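Local coordinates for protein amidohydrolase (PDB 4F0L) that probably catalyses a metal-dependent deamination as a member of the amidohydrolase family, and binds an iron(III) ion, at residues V242-K247 against L307-F312; R259-L264 against D284-H289; D266-D269 against R273-L276. One frame throughout, in Å; residues are numbered along the deposited sequence.

Contact 1 (V242-K247 against L307-F312); sequences VAEQVK and LGDGTF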
loop_
_atom_site.group_PDB
_atom_site.type_symbol
_atom_site.label_atom_id
_atom_site.label_comp_id
_atom_site.label_asym_id
_atom_site.label_seq_id
_atom_site.Cartn_x
_atom_site.Cartn_y
_atom_site.Cartn_z
ATOM N N VAL B 242 13.613 1.522 19.886
ATOM C CA VAL B 242 14.682 2.500 19.951
ATOM C C VAL B 242 14.784 3.418 18.702
ATOM O O VAL B 242 14.648 2.978 17.549
ATOM C CB VAL B 242 16.031 1.796 20.297
ATOM C CG1 VAL B 242 16.435 0.812 19.218
ATOM C CG2 VAL B 242 17.104 2.826 20.501
ATOM N N ALA B 243 15.007 4.716 18.940
ATOM C CA ALA B 243 15.296 5.663 17.864
ATOM C C ALA B 243 14.173 5.805 16.805
ATOM O O ALA B 243 14.433 6.093 15.633
ATOM C CB ALA B 243 16.615 5.301 17.211
ATOM N N GLU B 244 12.928 5.664 17.247
ATOM C CA GLU B 244 11.773 5.736 16.344
ATOM C C GLU B 244 11.485 7.157 15.835
ATOM O O GLU B 244 11.199 7.343 14.626
ATOM C CB GLU B 244 10.497 5.145 16.985
ATOM C CG GLU B 244 9.319 5.138 16.000
ATOM C CD GLU B 244 8.003 4.625 16.582
ATOM O OE1 GLU B 244 6.984 4.551 15.845
ATOM O OE2 GLU B 244 7.974 4.274 17.772
ATOM N N GLN B 245 11.575 8.142 16.737
ATOM C CA GLN B 245 11.237 9.551 16.446
ATOM C C GLN B 245 12.452 10.460 16.712
ATOM O O GLN B 245 13.254 10.164 17.604
ATOM C CB GLN B 245 10.066 10.015 17.335
ATOM C CG GLN B 245 8.810 9.154 17.225
ATOM C CD GLN B 245 7.594 9.621 18.030
ATOM O OE1 GLN B 245 7.472 9.304 19.210
ATOM N NE2 GLN B 245 6.638 10.301 17.356
ATOM N N VAL B 246 12.585 11.559 15.954
ATOM C CA VAL B 246 13.709 12.494 16.128
ATOM C C VAL B 246 13.747 13.053 17.553
ATOM O O VAL B 246 14.833 13.225 18.128
ATOM C CB VAL B 246 13.660 13.643 15.090
ATOM C CG1 VAL B 246 14.528 14.837 15.516
ATOM C CG2 VAL B 246 14.074 13.105 13.723
ATOM N N LYS B 247 12.579 13.296 18.148
ATOM C CA LYS B 247 12.538 13.880 19.490
ATOM C C LYS B 247 13.247 12.969 20.477
ATOM O O LYS B 247 13.928 13.469 21.376
ATOM C CB LYS B 247 11.102 14.188 19.951
ATOM N N LEU B 307 2.647 6.895 11.187
ATOM C CA LEU B 307 3.047 7.786 12.285
ATOM C C LEU B 307 4.001 8.924 11.838
ATOM O O LEU B 307 4.363 9.762 12.649
ATOM C CB LEU B 307 3.693 6.968 13.428
ATOM C CG LEU B 307 2.815 5.941 14.116
ATOM C CD1 LEU B 307 3.586 5.116 15.169
ATOM C CD2 LEU B 307 1.656 6.683 14.780
ATOM N N GLY B 308 4.403 8.963 10.565
ATOM C CA GLY B 308 5.427 9.928 10.107
ATOM C C GLY B 308 6.793 9.829 10.810
ATOM O O GLY B 308 7.461 10.856 11.020
ATOM N N ASP B 309 7.211 8.613 11.173
ATOM C CA ASP B 309 8.427 8.433 11.973
ATOM C C ASP B 309 9.681 8.829 11.196
ATOM O O ASP B 309 10.499 9.572 11.697
ATOM C CB ASP B 309 8.613 6.999 12.444
ATOM C CG ASP B 309 7.632 6.577 13.519
ATOM O OD1 ASP B 309 7.217 7.415 14.335
ATOM O OD2 ASP B 309 7.301 5.363 13.558
ATOM N N GLY B 310 9.820 8.302 9.976
ATOM C CA GLY B 310 11.018 8.508 9.191
ATOM C C GLY B 310 11.337 7.286 8.377
ATOM O O GLY B 310 10.583 6.305 8.360
ATOM N N THR B 311 12.507 7.324 7.748
ATOM C CA THR B 311 12.917 6.302 6.782
ATOM C C THR B 311 14.177 5.585 7.290
ATOM O O THR B 311 15.172 6.236 7.655
ATOM C CB THR B 311 13.200 6.964 5.437
ATOM O OG1 THR B 311 12.040 7.674 5.028
ATOM C CG2 THR B 311 13.558 5.914 4.388
ATOM N N PHE B 312 14.132 4.259 7.331
ATOM C CA PHE B 312 15.262 3.438 7.835
ATOM C C PHE B 312 16.482 3.479 6.893
ATOM O O PHE B 312 16.330 3.559 5.660
ATOM C CB PHE B 312 14.783 1.980 7.990
ATOM C CG PHE B 312 15.778 1.053 8.601
ATOM C CD1 PHE B 312 16.094 1.134 9.953
ATOM C CD2 PHE B 312 16.366 0.046 7.835
ATOM C CE1 PHE B 312 17.002 0.254 10.516
ATOM C CE2 PHE B 312 17.277 -0.849 8.395
ATOM C CZ PHE B 312 17.612 -0.730 9.735
HETATM O O HOH W 1 6.309 9.846 14.659
HETATM O O HOH W 2 10.712 11.253 13.743
#

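Contact 2 (R259-L264 against D284-H289); sequences RPVEWL and DEETKH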
loop_
_atom_site.group_PDB
_atom_site.type_symbol
_atom_site.label_atom_id
_atom_site.label_comp_id
_atom_site.label_asym_id
_atom_site.label_seq_id
_atom_site.Cartn_x
_atom_site.Cartn_y
_atom_site.Cartn_z
ATOM N N ARG B 259 23.363 9.133 21.248
ATOM C CA ARG B 259 22.121 8.778 20.563
ATOM C C ARG B 259 21.619 7.446 21.123
ATOM O O ARG B 259 22.342 6.745 21.834
ATOM C CB ARG B 259 22.365 8.684 19.052
ATOM C CG ARG B 259 22.925 9.939 18.381
ATOM C CD ARG B 259 23.415 9.604 16.956
ATOM N NE ARG B 259 22.292 9.122 16.132
ATOM C CZ ARG B 259 21.464 9.916 15.455
ATOM N NH1 ARG B 259 21.652 11.241 15.434
ATOM N NH2 ARG B 259 20.448 9.393 14.804
ATOM N N PRO B 260 20.355 7.088 20.840
ATOM C CA PRO B 260 19.802 5.894 21.490
ATOM C C PRO B 260 20.510 4.575 21.132
ATOM O O PRO B 260 20.896 3.833 22.033
ATOM C CB PRO B 260 18.320 5.904 21.048
ATOM C CG PRO B 260 18.054 7.374 20.849
ATOM C CD PRO B 260 19.313 7.924 20.234
ATOM N N VAL B 261 20.688 4.262 19.849
ATOM C CA VAL B 261 21.237 2.942 19.510
ATOM C C VAL B 261 22.678 2.904 20.041
ATOM O O VAL B 261 23.094 1.954 20.666
ATOM C CB VAL B 261 21.177 2.633 17.993
ATOM C CG1 VAL B 261 21.980 1.369 17.684
ATOM C CG2 VAL B 261 19.714 2.535 17.523
ATOM N N GLU B 262 23.416 3.971 19.817
ATOM C CA GLU B 262 24.767 4.093 20.329
ATOM C C GLU B 262 24.817 3.844 21.845
ATOM O O GLU B 262 25.652 3.093 22.350
ATOM C CB GLU B 262 25.262 5.516 19.987
ATOM C CG GLU B 262 26.636 5.860 20.494
ATOM C CD GLU B 262 26.973 7.323 20.382
ATOM O OE1 GLU B 262 26.086 8.185 20.169
ATOM O OE2 GLU B 262 28.170 7.602 20.526
ATOM N N TRP B 263 23.900 4.459 22.569
ATOM C CA TRP B 263 23.885 4.302 24.007
ATOM C C TRP B 263 23.651 2.860 24.371
ATOM O O TRP B 263 24.384 2.273 25.192
ATOM C CB TRP B 263 22.827 5.200 24.592
ATOM C CG TRP B 263 22.889 5.188 26.071
ATOM C CD1 TRP B 263 23.512 6.110 26.906
ATOM C CD2 TRP B 263 22.352 4.163 26.956
ATOM N NE1 TRP B 263 23.383 5.730 28.214
ATOM C CE2 TRP B 263 22.707 4.570 28.309
ATOM C CE3 TRP B 263 21.641 2.992 26.769
ATOM C CZ2 TRP B 263 22.346 3.829 29.407
ATOM C CZ3 TRP B 263 21.293 2.247 27.888
ATOM C CH2 TRP B 263 21.643 2.656 29.175
ATOM N N LEU B 264 22.661 2.246 23.712
ATOM C CA LEU B 264 22.359 0.859 23.951
ATOM C C LEU B 264 23.572 -0.056 23.642
ATOM O O LEU B 264 23.905 -0.947 24.427
ATOM C CB LEU B 264 21.120 0.446 23.139
ATOM C CG LEU B 264 20.510 -0.913 23.484
ATOM C CD1 LEU B 264 20.013 -0.905 24.922
ATOM C CD2 LEU B 264 19.363 -1.248 22.518
ATOM N N ASP B 284 25.517 6.672 10.406
ATOM C CA ASP B 284 26.115 5.610 9.611
ATOM C C ASP B 284 26.911 4.683 10.533
ATOM O O ASP B 284 26.845 3.465 10.363
ATOM C CB ASP B 284 26.958 6.172 8.438
ATOM C CG ASP B 284 26.083 6.732 7.289
ATOM O OD1 ASP B 284 24.836 6.538 7.281
ATOM O OD2 ASP B 284 26.642 7.377 6.371
ATOM N N GLU B 285 27.577 5.249 11.542
ATOM C CA GLU B 285 28.334 4.456 12.513
ATOM C C GLU B 285 27.448 3.576 13.386
ATOM O O GLU B 285 27.772 2.409 13.594
ATOM C CB GLU B 285 29.207 5.347 13.425
ATOM N N GLU B 286 26.338 4.115 13.892
ATOM C CA GLU B 286 25.375 3.300 14.645
ATOM C C GLU B 286 24.844 2.147 13.801
ATOM O O GLU B 286 24.730 1.033 14.277
ATOM C CB GLU B 286 24.173 4.127 15.070
ATOM C CG GLU B 286 24.304 4.828 16.399
ATOM C CD GLU B 286 23.137 5.779 16.647
ATOM O OE1 GLU B 286 22.715 6.485 15.710
ATOM O OE2 GLU B 286 22.628 5.793 17.780
ATOM N N THR B 287 24.551 2.430 12.539
ATOM C CA THR B 287 23.982 1.421 11.633
ATOM C C THR B 287 24.935 0.242 11.477
ATOM O O THR B 287 24.544 -0.936 11.642
ATOM C CB THR B 287 23.668 2.026 10.249
ATOM O OG1 THR B 287 22.776 3.125 10.406
ATOM C CG2 THR B 287 23.063 0.980 9.267
ATOM N N LYS B 288 26.193 0.559 11.197
ATOM C CA LYS B 288 27.236 -0.454 11.047
ATOM C C LYS B 288 27.483 -1.262 12.314
ATOM O O LYS B 288 27.576 -2.486 12.248
ATOM C CB LYS B 288 28.544 0.186 10.580
ATOM C CG LYS B 288 28.468 0.753 9.165
ATOM C CD LYS B 288 29.699 1.594 8.804
ATOM C CE LYS B 288 29.674 1.930 7.312
ATOM N NZ LYS B 288 30.444 3.148 6.941
ATOM N N HIS B 289 27.571 -0.579 13.458
ATOM C CA HIS B 289 27.842 -1.248 14.724
ATOM C C HIS B 289 26.687 -2.142 15.062
ATOM O O HIS B 289 26.885 -3.239 15.594
ATOM C CB HIS B 289 28.072 -0.265 15.863
ATOM C CG HIS B 289 29.361 0.528 15.748
ATOM N ND1 HIS B 289 29.450 1.834 16.099
ATOM C CD2 HIS B 289 30.633 0.153 15.321
ATOM C CE1 HIS B 289 30.718 2.280 15.909
ATOM N NE2 HIS B 289 31.451 1.249 15.445
#

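Contact 3 (D266-D269 against R273-L276); sequences DHQD and RWCL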
loop_
_atom_site.group_PDB
_atom_site.type_symbol
_atom_site.label_atom_id
_atom_site.label_comp_id
_atom_site.label_asym_id
_atom_site.label_seq_id
_atom_site.Cartn_x
_atom_site.Cartn_y
_atom_site.Cartn_z
ATOM N N ASP B 266 26.678 0.642 23.692
ATOM C CA ASP B 266 27.746 0.905 24.666
ATOM C C ASP B 266 27.456 0.358 26.060
ATOM O O ASP B 266 28.405 0.097 26.817
ATOM C CB ASP B 266 28.012 2.409 24.819
ATOM C CG ASP B 266 28.700 3.023 23.607
ATOM O OD1 ASP B 266 29.118 2.280 22.694
ATOM O OD2 ASP B 266 28.849 4.259 23.579
ATOM N N HIS B 267 26.185 0.181 26.417
ATOM C CA HIS B 267 25.836 -0.220 27.791
ATOM C C HIS B 267 25.287 -1.608 27.939
ATOM O O HIS B 267 25.067 -2.065 29.056
ATOM C CB HIS B 267 24.844 0.764 28.389
ATOM C CG HIS B 267 25.446 2.103 28.680
ATOM N ND1 HIS B 267 25.529 3.073 27.753
ATOM C CD2 HIS B 267 26.034 2.606 29.833
ATOM C CE1 HIS B 267 26.118 4.150 28.292
ATOM N NE2 HIS B 267 26.435 3.861 29.561
ATOM N N GLN B 268 25.008 -2.284 26.833
ATOM C CA GLN B 268 24.535 -3.658 26.888
ATOM C C GLN B 268 25.354 -4.474 25.902
ATOM O O GLN B 268 25.866 -3.953 24.909
ATOM C CB GLN B 268 23.047 -3.726 26.544
ATOM C CG GLN B 268 22.130 -3.115 27.589
ATOM C CD GLN B 268 22.085 -3.927 28.880
ATOM O OE1 GLN B 268 22.185 -5.159 28.867
ATOM N NE2 GLN B 268 21.950 -3.237 30.008
ATOM N N ASP B 269 25.488 -5.759 26.197
ATOM C CA ASP B 269 26.108 -6.715 25.275
ATOM C C ASP B 269 25.110 -7.099 24.166
ATOM O O ASP B 269 24.457 -8.149 24.246
ATOM C CB ASP B 269 26.535 -7.959 26.071
ATOM C CG ASP B 269 27.373 -8.924 25.252
ATOM O OD1 ASP B 269 27.967 -8.501 24.234
ATOM O OD2 ASP B 269 27.436 -10.114 25.636
ATOM N N ARG B 273 20.441 -11.926 19.908
ATOM C CA ARG B 273 19.391 -12.122 20.909
ATOM C C ARG B 273 18.444 -10.902 20.920
ATOM O O ARG B 273 17.290 -11.002 21.355
ATOM C CB ARG B 273 20.074 -12.319 22.274
ATOM C CG ARG B 273 19.189 -12.543 23.464
ATOM C CD ARG B 273 19.980 -12.369 24.770
ATOM N NE ARG B 273 19.031 -12.459 25.870
ATOM C CZ ARG B 273 19.090 -11.802 27.012
ATOM N NH1 ARG B 273 20.094 -10.997 27.286
ATOM N NH2 ARG B 273 18.102 -11.967 27.890
ATOM N N TRP B 274 18.974 -9.758 20.479
ATOM C CA TRP B 274 18.277 -8.490 20.551
ATOM C C TRP B 274 17.614 -8.166 19.250
ATOM O O TRP B 274 18.185 -8.438 18.180
ATOM C CB TRP B 274 19.230 -7.361 20.905
ATOM C CG TRP B 274 19.753 -7.413 22.327
ATOM C CD1 TRP B 274 20.598 -8.369 22.917
ATOM C CD2 TRP B 274 19.474 -6.459 23.391
ATOM N NE1 TRP B 274 20.836 -8.063 24.236
ATOM C CE2 TRP B 274 20.211 -6.933 24.581
ATOM C CE3 TRP B 274 18.722 -5.297 23.480
ATOM C CZ2 TRP B 274 20.159 -6.258 25.795
ATOM C CZ3 TRP B 274 18.672 -4.624 24.717
ATOM C CH2 TRP B 274 19.386 -5.087 25.838
ATOM N N CYS B 275 16.408 -7.592 19.359
ATOM C CA CYS B 275 15.699 -7.013 18.234
ATOM C C CYS B 275 15.358 -5.548 18.576
ATOM O O CYS B 275 14.675 -5.268 19.572
ATOM C CB CYS B 275 14.428 -7.785 17.906
ATOM S SG CYS B 275 13.545 -7.117 16.465
ATOM N N LEU B 276 15.902 -4.626 17.789
ATOM C CA LEU B 276 15.709 -3.209 18.083
ATOM C C LEU B 276 14.628 -2.770 17.162
ATOM O O LEU B 276 14.798 -2.793 15.948
ATOM C CB LEU B 276 16.984 -2.399 17.836
ATOM C CG LEU B 276 18.278 -2.876 18.485
ATOM C CD1 LEU B 276 19.381 -1.808 18.351
ATOM C CD2 LEU B 276 18.051 -3.307 19.925
HETATM O O HOH W 3 22.715 -10.471 24.139
#

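Contact 1 (V242-K247 against L307-F312)
E244 and D309 bring two acidic side chains together in a partly buried, water-bridged loop contact at the metal end of the TIM barrel. The 242-247 segment runs from the end of barrel strand 238-242, one residue beyond the iron ligand H241, into helix 246-256; the 307-312 segment is the loop between helices 301-306 and 314-319. E244 reaches across with CG anti to its amide nitrogen (chi1 -176°) and the rest of the chain extended, so that the carboxylate ends beside that of D309. E244 OE1 lies a very short 2.4 Å from D309 OD2, and the two carboxylate planes are turned 77° apart. E244 OE1 also meets the methyl CD1 of L307 at 3.5 Å, roughly at right angles to its approach to D309. The side chain of E244 is also about 6 Å from the iron ion and close to the ligands H241 and D329, which places E244, though not as a ligand, beside the metal centre, consistent with an outer-shell position. Two waters bridge the segments around it. One molecule accepts from Q245 NE2 at 2.8 Å and donates to D309 OD1 at 2.6 Å and L307 O at 2.8 Å, tying down the other oxygen of the D309 carboxylate and the carbonyl just before G308, the residue with positive phi in the Schellman motif that ends helix 301-306. Q245 is the N-cap residue of helix 246-256. The second subunit packs near both sides, with its R352 on V246 and its R354 on L307. H281 NE2 donates to D309 O, and a second water donates to the same oxygen at 2.7 Å while accepting from V246 N, in the first turn of helix 246-256, at 2.9 Å.

Contact 2 (R259-L264 against D284-H289)
The guanidinium of R259 and the carboxylate of E286 stand nearly perpendicular, their planes 86° apart, with E286 CD in the guanidinium plane at its edge. E286 OE1 accepts from R259 NE at 2.7 Å in a salt bridge; the donor approaches from above the carboxylate plane, 41° out of it. The other oxygen, OE2, turns to the helix start opposite: it takes the amide of E262 at 2.8 Å on its anti lone pair, the fairly straight bond lying away from OE1. Carbon atoms also pack on OE2: R259 CB at 3.2 Å, E262 CB at 3.4 Å and V261 CB at 3.5 Å. A single carboxylate thus holds both the N-cap residue of helix 260-267 and an amide of its first turn, where the helix end would probably stabilise a negative charge. E286 OE1 also takes S283 N, just ahead of its own helix, and R259 NH2 makes a weak hydrogen bond to H281 O, so the same two side chains also touch the run leading into helix 284-293. The N-cap is secured a second time within its own helix: R259 N donates to E262 OE1 at 3.1 Å, which turns the E262 carboxylate back along the first turn and leaves its OE1 4.8 Å from E286 OE2. The two helices follow strands 238-242 and 274-276 in the helical ring outside the TIM barrel. Their axes come within 9.4 Å and run 44° apart in the same general direction. Behind the contact, V261 packs on V242 of barrel strand 238-242 and on M282, P260 on C252 of helix 246-256, and W263 against helix 223-229.

Contact 3 (D266-D269 against R273-L276)
Q268 folds at CB-CG (chi2 -69°) and thereby lays its aliphatic part against the six-membered ring of W274, whose own first torsion of -70° puts CG anti to the carbonyl carbon and swings the indole out toward the end of helix 260-267. Q268 CG comes to 3.8 Å from W274 CH2, CB to 3.9 Å from CZ2, and the carbonyl oxygen OE1 to 3.8 Å from CZ2. The glutamine runs across the indole at about a right angle, while its amide plane is tilted 36° from the ring plane. The amide's other end is held elsewhere: NE2 donates to D227 OD1, which fixes the rotation of the group and leaves OE1 on the indole side. Helix 260-267 has just ended here, Q268 being the first residue to leave helical angles, and the chain turns through D269 toward barrel strand 274-276. This is the return leg of a beta-alpha-beta crossover in the TIM barrel, from strand 238-242 through helices 246-256 and 260-267 to the neighbouring parallel strand 274-276, at the end of the barrel remote from the metal. W274, at the start of that strand, packs between helix and sheet, on L264, V238 and T230. R273, just ahead of it, donates from its guanidinium to the carbonyls of T230, L233 and A236, tying the strand's start to the chain that leads into strand 238-242. At its five-membered ring the indole is served by solvent: W274 NE1 points in the ring plane to a water at 3.1 Å, a weak bond, and that water donates to D269 O at 2.9 Å. The direct approach of D269 O to W274 NE1 is 3.6 Å.

How the contacts relate
From strand 238-242 the chain enters contact 1 at 242-247, passes along helix 246-256 and reaches 259-264, then 266-269, at the end of helix 260-267 and just beyond. Contact 3 closes first, at 273-276, after the shortest of the three loops; contact 2 closes next at 284-289, and contact 1 last at 307-312. The loops therefore sit one within another and none cross. V242 carries packing to both inner contacts: its CG2 meets P260 CB at 3.4 Å and its CG1 meets L276 CB. L264 joins contacts 2 and 3 through L276 and W274. Contact 1 ties the end of strand 238-242 to the loop after helix 301-306, contact 2 joins helices 260-267 and 284-293, and contact 3 joins the end of helix 260-267 to strand 274-276.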